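Local atomic coordinates of nitrogenase molybdenum-iron protein beta chain (Clostridium pasteurianum, PDB entry 4WES), a protein that forms, with the alpha chain, the nitrogenase component that reduces dinitrogen to ammonium, and shares the [8Fe-7S] cluster with that chain. Residues B[35-48]-B[97-109]. Residues are numbered along the deposited sequence; the frame is centred on the assembly and turned at random.
Sequences IHNCLPHSHGSQGC and PDIIAVHTTCLSE. With CLF (Fe(8)-S(7) cluster), chain H.
I99 CG2 packs 3.6 Å from C38 CB on one face of the sheet and also touches I35 CG2. With its sulfur anti to the backbone N (chi1 178°), C38 sets SG 3.5 Å from A101 CB. On the other face I100 CG2 packs against H41 CB and V102 CG1 lies at the edge of the H41 ring; H41 ND1 is hydrogen-bonded to S67 OG and NE2 to S69 OG. Parallel strands 38-43 and 99-104 are central in a four-stranded sheet, linked by a mostly helical connection; H41 N to A101 O and H103 N to H41 O (both 2.9 Å) fix the register. Both strands run into helices carrying cluster ligands: C48 SG bridges the cluster irons FE2 and FE8, and C106 SG binds the cluster iron FE6, together with S141. In the S108 conformer described, a capping box forms (T105 N to S108 OG 3.1 Å, L107 N to T105 OG1), and S108 OG donates to H43 O at 2.7 Å. S42 CA sits over one face of the H103 ring, a CH-pi contact, and one water joins H103 NE2 to S42 OG. N37 ND2 donates to D98 OD2 from above the carboxylate plane (3.0 Å, 169°); D98 OD1 pairs with K132.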
ATOM      1  N   ILE B  35      18.772 -21.814 -12.869  1.00 10.47           N
ATOM      2  CA  ILE B  35      19.482 -22.433 -13.992  1.00 10.63           C
ATOM      3  C   ILE B  35      18.464 -22.832 -15.039  1.00 10.95           C
ATOM      4  O   ILE B  35      17.478 -23.500 -14.700  1.00 10.94           O
ATOM      5  CB  ILE B  35      20.252 -23.694 -13.549  1.00 11.15           C
ATOM      6  CG1 ILE B  35      21.208 -23.402 -12.395  1.00 11.79           C
ATOM      7  CG2 ILE B  35      20.939 -24.331 -14.754  1.00 11.52           C
ATOM      8  CD1 ILE B  35      21.803 -24.654 -11.808  1.00 13.47           C
ATOM      9  N   HIS B  36      18.668 -22.437 -16.302  1.00 10.87           N
ATOM     10  CA  HIS B  36      17.701 -22.775 -17.322  1.00 10.76           C
ATOM     11  C   HIS B  36      17.641 -24.299 -17.550  1.00 11.31           C
ATOM     12  O   HIS B  36      18.689 -24.975 -17.622  1.00 12.04           O
ATOM     13  CB  HIS B  36      18.085 -22.066 -18.624  1.00 11.67           C
ATOM     14  CG  HIS B  36      17.104 -22.231 -19.723  1.00 12.43           C
ATOM     15  ND1 HIS B  36      15.826 -21.725 -19.665  1.00 12.41           N
ATOM     16  CD2 HIS B  36      17.213 -22.821 -20.938  1.00 13.12           C
ATOM     17  CE1 HIS B  36      15.177 -22.016 -20.778  1.00 13.78           C
ATOM     18  NE2 HIS B  36      16.004 -22.675 -21.570  1.00 14.45           N
ATOM     19  N   ASN B  37      16.423 -24.833 -17.686  1.00 11.03           N
ATOM     20  CA  ASN B  37      16.205 -26.242 -18.000  1.00 10.73           C
ATOM     21  C   ASN B  37      16.772 -27.157 -16.925  1.00 11.57           C
ATOM     22  O   ASN B  37      17.202 -28.268 -17.189  1.00 12.06           O
ATOM     23  CB  ASN B  37      16.714 -26.615 -19.405  1.00 12.21           C
ATOM     24  CG  ASN B  37      15.905 -25.995 -20.493  1.00 12.13           C
ATOM     25  OD1 ASN B  37      14.891 -25.327 -20.237  1.00 13.79           O
ATOM     26  ND2 ASN B  37      16.365 -26.204 -21.741  1.00 13.89           N
ATOM     27  N   CYS B  38      16.719 -26.683 -15.683  1.00 10.85           N
ATOM     28  CA  CYS B  38      17.159 -27.450 -14.522  1.00 10.41           C
ATOM     29  C   CYS B  38      15.986 -27.952 -13.701  1.00  9.92           C
ATOM     30  O   CYS B  38      15.077 -27.186 -13.361  1.00 11.54           O
ATOM     31  CB  CYS B  38      18.020 -26.562 -13.638  1.00 10.79           C
ATOM     32  SG  CYS B  38      18.608 -27.315 -12.130  1.00 11.93           S
ATOM     33  N   LEU B  39      16.011 -29.243 -13.359  1.00 10.22           N
ATOM     34  CA  LEU B  39      15.111 -29.749 -12.350  1.00 10.41           C
ATOM     35  C   LEU B  39      15.889 -29.896 -11.024  1.00 10.01           C
ATOM     36  O   LEU B  39      16.817 -30.704 -10.933  1.00 11.08           O
ATOM     37  CB  LEU B  39      14.492 -31.101 -12.740  1.00 10.56           C
ATOM     38  CG  LEU B  39      13.392 -31.605 -11.828  1.00 10.94           C
ATOM     39  CD1 LEU B  39      12.217 -30.654 -11.803  1.00 12.50           C
ATOM     40  CD2 LEU B  39      12.985 -33.006 -12.215  1.00 13.22           C
ATOM     41  N   PRO B  40      15.512 -29.143  -9.994  1.00  9.96           N
ATOM     42  CA  PRO B  40      16.079 -29.382  -8.664  1.00  9.53           C
ATOM     43  C   PRO B  40      15.676 -30.764  -8.160  1.00  9.49           C
ATOM     44  O   PRO B  40      14.544 -31.213  -8.417  1.00  9.99           O
ATOM     45  CB  PRO B  40      15.438 -28.298  -7.784  1.00  9.98           C
ATOM     46  CG  PRO B  40      14.892 -27.280  -8.753  1.00 11.00           C
ATOM     47  CD  PRO B  40      14.497 -28.070  -9.969  1.00 10.10           C
ATOM     48  N   HIS B  41      16.586 -31.417  -7.422  1.00  9.69           N
ATOM     49  CA  HIS B  41      16.332 -32.728  -6.853  1.00  9.68           C
ATOM     50  C   HIS B  41      16.698 -32.755  -5.400  1.00  9.91           C
ATOM     51  O   HIS B  41      17.824 -32.423  -5.021  1.00 10.76           O
ATOM     52  CB  HIS B  41      17.136 -33.811  -7.572  1.00 10.34           C
ATOM     53  CG  HIS B  41      16.830 -35.179  -7.081  1.00 10.26           C
ATOM     54  ND1 HIS B  41      15.697 -35.861  -7.451  1.00 10.49           N
ATOM     55  CD2 HIS B  41      17.457 -35.940  -6.145  1.00 10.64           C
ATOM     56  CE1 HIS B  41      15.666 -37.002  -6.795  1.00 11.71           C
ATOM     57  NE2 HIS B  41      16.720 -37.081  -6.005  1.00 11.20           N
ATOM     58  N   SER B  42      15.717 -33.125  -4.568  1.00  9.46           N
ATOM     59  CA  SER B  42      15.892 -33.211  -3.125  1.00  9.37           C
ATOM     60  C   SER B  42      16.213 -34.636  -2.720  1.00  9.54           C
ATOM     61  O   SER B  42      15.377 -35.537  -2.806  1.00 10.08           O
ATOM     62  CB  SER B  42      14.597 -32.764  -2.477  1.00  9.56           C
ATOM     63  OG  SER B  42      14.680 -32.835  -1.058  1.00  9.94           O
ATOM     64  N   HIS B  43      17.463 -34.865  -2.305  1.00  9.89           N
ATOM     65  CA  HIS B  43      17.888 -36.201  -1.952  1.00 10.36           C
ATOM     66  C   HIS B  43      17.641 -36.453  -0.448  1.00  9.73           C
ATOM     67  O   HIS B  43      18.464 -36.143   0.411  1.00 10.93           O
ATOM     68  CB  HIS B  43      19.375 -36.382  -2.320  1.00 10.88           C
ATOM     69  CG  HIS B  43      19.897 -37.744  -2.040  1.00 10.69           C
ATOM     70  ND1 HIS B  43      19.443 -38.865  -2.701  1.00 11.44           N
ATOM     71  CD2 HIS B  43      20.867 -38.156  -1.198  1.00 11.93           C
ATOM     72  CE1 HIS B  43      20.114 -39.911  -2.262  1.00 11.80           C
ATOM     73  NE2 HIS B  43      20.991 -39.509  -1.357  1.00 12.18           N
ATOM     74  N   GLY B  44      16.474 -36.974  -0.149  1.00  9.80           N
ATOM     75  CA  GLY B  44      16.038 -37.219   1.207  1.00 10.77           C
ATOM     76  C   GLY B  44      14.654 -37.838   1.206  1.00  9.62           C
ATOM     77  O   GLY B  44      14.172 -38.324   0.202  1.00  9.86           O
ATOM     78  N   SER B  45      14.003 -37.789   2.371  1.00 10.36           N
ATOM     79  CA  SER B  45      12.607 -38.146   2.452  1.00 10.12           C
ATOM     80  C   SER B  45      11.776 -37.048   1.792  1.00  8.73           C
ATOM     81  O   SER B  45      12.137 -35.863   1.823  1.00  9.65           O
ATOM     82  CB  SER B  45      12.210 -38.354   3.932  1.00 10.98           C
ATOM     83  OG  SER B  45      10.810 -38.459   4.076  1.00 13.79           O
ATOM     84  N   GLN B  46      10.695 -37.454   1.133  1.00  9.86           N
ATOM     85  CA  GLN B  46       9.905 -36.567   0.279  1.00  9.37           C
ATOM     86  C   GLN B  46       9.178 -35.469   1.001  1.00  9.04           C
ATOM     87  O   GLN B  46       8.756 -34.500   0.365  1.00  9.42           O
ATOM     88  CB  GLN B  46       8.904 -37.381  -0.559  1.00  9.50           C
ATOM     89  CG  GLN B  46       7.780 -37.985   0.291  1.00  9.51           C
ATOM     90  CD  GLN B  46       7.247 -39.286  -0.204  1.00 10.04           C
ATOM     91  OE1 GLN B  46       7.517 -39.717  -1.346  1.00 11.06           O
ATOM     92  NE2 GLN B  46       6.421 -39.914   0.620  1.00 11.75           N
ATOM     93  N   GLY B  47       9.034 -35.565   2.334  1.00  8.80           N
ATOM     94  CA  GLY B  47       8.393 -34.463   3.042  1.00  9.07           C
ATOM     95  C   GLY B  47       9.097 -33.148   2.857  1.00  7.97           C
ATOM     96  O   GLY B  47       8.470 -32.106   2.724  1.00  9.06           O
ATOM     97  N   CYS B  48      10.437 -33.205   2.848  1.00  8.27           N
ATOM     98  CA  CYS B  48      11.232 -32.004   2.629  1.00  8.48           C
ATOM     99  C   CYS B  48      10.887 -31.387   1.268  1.00  8.55           C
ATOM    100  O   CYS B  48      10.604 -30.199   1.165  1.00  8.73           O
ATOM    101  CB  CYS B  48      12.723 -32.397   2.630  1.00  8.63           C
ATOM    102  SG  CYS B  48      13.245 -33.123   4.205  1.00  8.66           S
ATOM    103  N   PRO B  97      14.920 -32.790 -18.132  1.00 12.44           N
ATOM    104  CA  PRO B  97      15.689 -31.577 -17.905  1.00 11.80           C
ATOM    105  C   PRO B  97      17.026 -31.683 -18.647  1.00 11.90           C
ATOM    106  O   PRO B  97      17.446 -32.787 -19.014  1.00 13.28           O
ATOM    107  CB  PRO B  97      15.901 -31.595 -16.387  1.00 12.04           C
ATOM    108  CG  PRO B  97      15.966 -33.047 -16.071  1.00 12.55           C
ATOM    109  CD  PRO B  97      14.956 -33.699 -16.974  1.00 12.81           C
ATOM    110  N   ASP B  98      17.718 -30.552 -18.800  1.00 11.66           N
ATOM    111  CA  ASP B  98      19.098 -30.579 -19.319  1.00 12.28           C
ATOM    112  C   ASP B  98      20.104 -30.851 -18.190  1.00 12.45           C
ATOM    113  O   ASP B  98      21.209 -31.346 -18.433  1.00 14.28           O
ATOM    114  CB  ASP B  98      19.433 -29.283 -20.045  1.00 12.68           C
ATOM    115  CG  ASP B  98      18.697 -29.142 -21.355  1.00 13.85           C
ATOM    116  OD1 ASP B  98      18.125 -30.131 -21.849  1.00 17.21           O
ATOM    117  OD2 ASP B  98      18.696 -28.019 -21.886  1.00 14.88           O
ATOM    118  N   ILE B  99      19.718 -30.483 -16.958  1.00 11.90           N
ATOM    119  CA  ILE B  99      20.573 -30.613 -15.794  1.00 11.41           C
ATOM    120  C   ILE B  99      19.704 -30.913 -14.581  1.00 11.61           C
ATOM    121  O   ILE B  99      18.663 -30.301 -14.392  1.00 11.85           O
ATOM    122  CB  ILE B  99      21.456 -29.359 -15.600  1.00 11.83           C
ATOM    123  CG1 ILE B  99      22.373 -29.511 -14.398  1.00 12.66           C
ATOM    124  CG2 ILE B  99      20.640 -28.072 -15.532  1.00 12.80           C
ATOM    125  CD1 ILE B  99      23.454 -28.447 -14.323  1.00 14.08           C
ATOM    126  N   ILE B 100      20.147 -31.892 -13.790  1.00 11.85           N
ATOM    127  CA  ILE B 100      19.562 -32.183 -12.486  1.00 10.76           C
ATOM    128  C   ILE B 100      20.495 -31.590 -11.439  1.00 11.45           C
ATOM    129  O   ILE B 100      21.675 -31.905 -11.425  1.00 11.97           O
ATOM    130  CB  ILE B 100      19.388 -33.697 -12.273  1.00 11.47           C
ATOM    131  CG1 ILE B 100      18.473 -34.304 -13.344  1.00 12.25           C
ATOM    132  CG2 ILE B 100      18.861 -33.968 -10.872  1.00 13.69           C
ATOM    133  CD1 ILE B 100      18.363 -35.804 -13.266  1.00 13.30           C
ATOM    134  N   ALA B 101      19.956 -30.720 -10.571  1.00 10.96           N
ATOM    135  CA  ALA B 101      20.771 -30.106  -9.537  1.00 10.67           C
ATOM    136  C   ALA B 101      20.329 -30.665  -8.187  1.00 10.34           C
ATOM    137  O   ALA B 101      19.280 -30.322  -7.667  1.00 10.64           O
ATOM    138  CB  ALA B 101      20.627 -28.607  -9.549  1.00 11.47           C
ATOM    139  N   VAL B 102      21.153 -31.557  -7.654  1.00 10.59           N
ATOM    140  CA  VAL B 102      20.841 -32.292  -6.424  1.00 10.79           C
ATOM    141  C   VAL B 102      21.279 -31.500  -5.192  1.00 10.21           C
ATOM    142  O   VAL B 102      22.395 -30.974  -5.139  1.00 11.27           O
ATOM    143  CB  VAL B 102      21.589 -33.645  -6.430  1.00 10.41           C
ATOM    144  CG1 VAL B 102      21.277 -34.407  -5.146  1.00 11.95           C
ATOM    145  CG2 VAL B 102      21.187 -34.465  -7.653  1.00 11.26           C
ATOM    146  N   HIS B 103      20.401 -31.454  -4.188  1.00  9.48           N
ATOM    147  CA  HIS B 103      20.791 -31.014  -2.870  1.00  9.31           C
ATOM    148  C   HIS B 103      20.340 -32.098  -1.874  1.00  9.58           C
ATOM    149  O   HIS B 103      19.687 -33.080  -2.274  1.00 10.38           O
ATOM    150  CB  HIS B 103      20.191 -29.633  -2.534  1.00  9.94           C
ATOM    151  CG  HIS B 103      18.688 -29.607  -2.536  1.00 10.07           C
ATOM    152  ND1 HIS B 103      17.942 -29.181  -3.611  1.00  9.66           N
ATOM    153  CD2 HIS B 103      17.786 -30.010  -1.605  1.00 10.06           C
ATOM    154  CE1 HIS B 103      16.652 -29.278  -3.305  1.00 10.84           C
ATOM    155  NE2 HIS B 103      16.536 -29.792  -2.105  1.00 11.13           N
ATOM    156  N   THR B 104      20.738 -31.945  -0.608  1.00 10.09           N
ATOM    157  CA  THR B 104      20.512 -33.001   0.367  1.00 10.32           C
ATOM    158  C   THR B 104      19.640 -32.487   1.507  1.00  9.91           C
ATOM    159  O   THR B 104      19.229 -31.352   1.517  1.00 11.79           O
ATOM    160  CB  THR B 104      21.839 -33.574   0.851  1.00 10.39           C
ATOM    161  OG1 THR B 104      22.583 -32.525   1.464  1.00 11.27           O
ATOM    162  CG2 THR B 104      22.624 -34.181  -0.305  1.00 12.07           C
ATOM    163  N   THR B 105      19.363 -33.353   2.453  1.00 10.43           N
ATOM    164  CA  THR B 105      18.568 -33.007   3.619  1.00 10.47           C
ATOM    165  C   THR B 105      19.274 -33.428   4.884  1.00 10.49           C
ATOM    166  O   THR B 105      20.282 -34.108   4.831  1.00 11.34           O
ATOM    167  CB  THR B 105      17.163 -33.649   3.600  1.00 11.29           C
ATOM    168  OG1 THR B 105      17.249 -35.041   3.899  1.00 11.32           O
ATOM    169  CG2 THR B 105      16.443 -33.444   2.259  1.00 11.13           C
ATOM    170  N   CYS B 106      18.710 -33.066   6.042  1.00 10.23           N
ATOM    171  CA  CYS B 106      19.289 -33.585   7.277  1.00  9.78           C
ATOM    172  C   CYS B 106      19.346 -35.110   7.310  1.00 10.21           C
ATOM    173  O   CYS B 106      20.234 -35.659   7.959  1.00 11.72           O
ATOM    174  CB  CYS B 106      18.485 -33.102   8.472  1.00  9.78           C
ATOM    175  SG  CYS B 106      16.683 -33.307   8.360  1.00  9.93           S
ATOM    176  N   LEU B 107      18.428 -35.797   6.624  1.00 10.07           N
ATOM    177  CA  LEU B 107      18.431 -37.259   6.638  1.00  9.63           C
ATOM    178  C   LEU B 107      19.653 -37.800   5.903  1.00 10.28           C
ATOM    179  O   LEU B 107      20.424 -38.600   6.457  1.00 11.27           O
ATOM    180  CB  LEU B 107      17.178 -37.786   5.962  1.00 11.17           C
ATOM    181  CG  LEU B 107      17.037 -39.298   5.900  1.00 11.15           C
ATOM    182  CD1 LEU B 107      17.245 -39.982   7.252  1.00 12.10           C
ATOM    183  CD2 LEU B 107      15.712 -39.700   5.295  1.00 11.44           C
ATOM    184  N   SER B 108      19.838 -37.390   4.646  1.00 10.44           N
ATOM    185  CA  SER B 108      20.958 -37.932   3.894  0.55  9.48           C
ATOM    186  C   SER B 108      22.299 -37.466   4.465  1.00 10.77           C
ATOM    187  O   SER B 108      23.286 -38.211   4.377  1.00 13.46           O
ATOM    188  CB  SER B 108      20.793 -37.624   2.414  0.55  8.48           C
ATOM    189  OG  SER B 108      20.434 -36.267   2.188  0.55  8.08           O
ATOM    190  N   GLU B 109      22.364 -36.271   5.038  1.00 10.71           N
ATOM    191  CA  GLU B 109      23.581 -35.795   5.655  1.00 11.40           C
ATOM    192  C   GLU B 109      23.879 -36.573   6.959  1.00 12.37           C
ATOM    193  O   GLU B 109      25.034 -36.936   7.223  1.00 14.08           O
ATOM    194  CB  GLU B 109      23.508 -34.299   5.889  1.00 12.16           C
ATOM    195  CG  GLU B 109      23.496 -33.491   4.578  1.00 12.30           C
ATOM    196  CD  GLU B 109      24.790 -33.599   3.790  1.00 14.49           C
ATOM    197  OE1 GLU B 109      25.845 -33.737   4.417  1.00 23.65           O
ATOM    198  OE2 GLU B 109      24.734 -33.591   2.554  1.00 14.82           O
TER
HETATM  199 FE1  CLF H 604      12.177 -35.332   7.437  1.00  8.84          FE
HETATM  200 FE2  CLF H 604      11.581 -33.518   5.827  1.00  9.41          FE
HETATM  201 FE3  CLF H 604       9.475 -34.738   7.136  1.00  8.59          FE
HETATM  202 FE4  CLF H 604      11.219 -33.090   8.398  1.00  8.55          FE
HETATM  203  S1  CLF H 604      13.414 -33.294   7.480  1.00  9.07           S
HETATM  204  S2A CLF H 604      10.868 -35.679   5.537  1.00  9.11           S
HETATM  205  S4A CLF H 604       9.738 -32.500   6.771  1.00  9.16           S
HETATM  206  S3A CLF H 604      10.587 -35.189   9.138  1.00  8.69           S
HETATM  207 FE5  CLF H 604      12.832 -30.045   8.551  0.66 11.95          FE
HETATM  208 FE6  CLF H 604      16.193 -31.084   7.713  0.66 10.01          FE
HETATM  209 FE7  CLF H 604      14.563 -29.157   6.620  1.00  8.51          FE
HETATM  210 FE8  CLF H 604      13.704 -31.593   5.865  1.00  9.34          FE
HETATM  211  S2B CLF H 604      14.961 -29.524   8.855  1.00  9.43           S
HETATM  212  S3B CLF H 604      15.779 -30.753   5.461  1.00  9.35           S
HETATM  213  S4B CLF H 604      12.355 -29.766   6.327  1.00  8.70           S
HETATM  214  O   HOH W   1      14.170 -30.289  -0.640  1.00 10.34           O
HETATM  215  O   HOH W   2      14.711 -35.983   4.535  1.00 10.01           O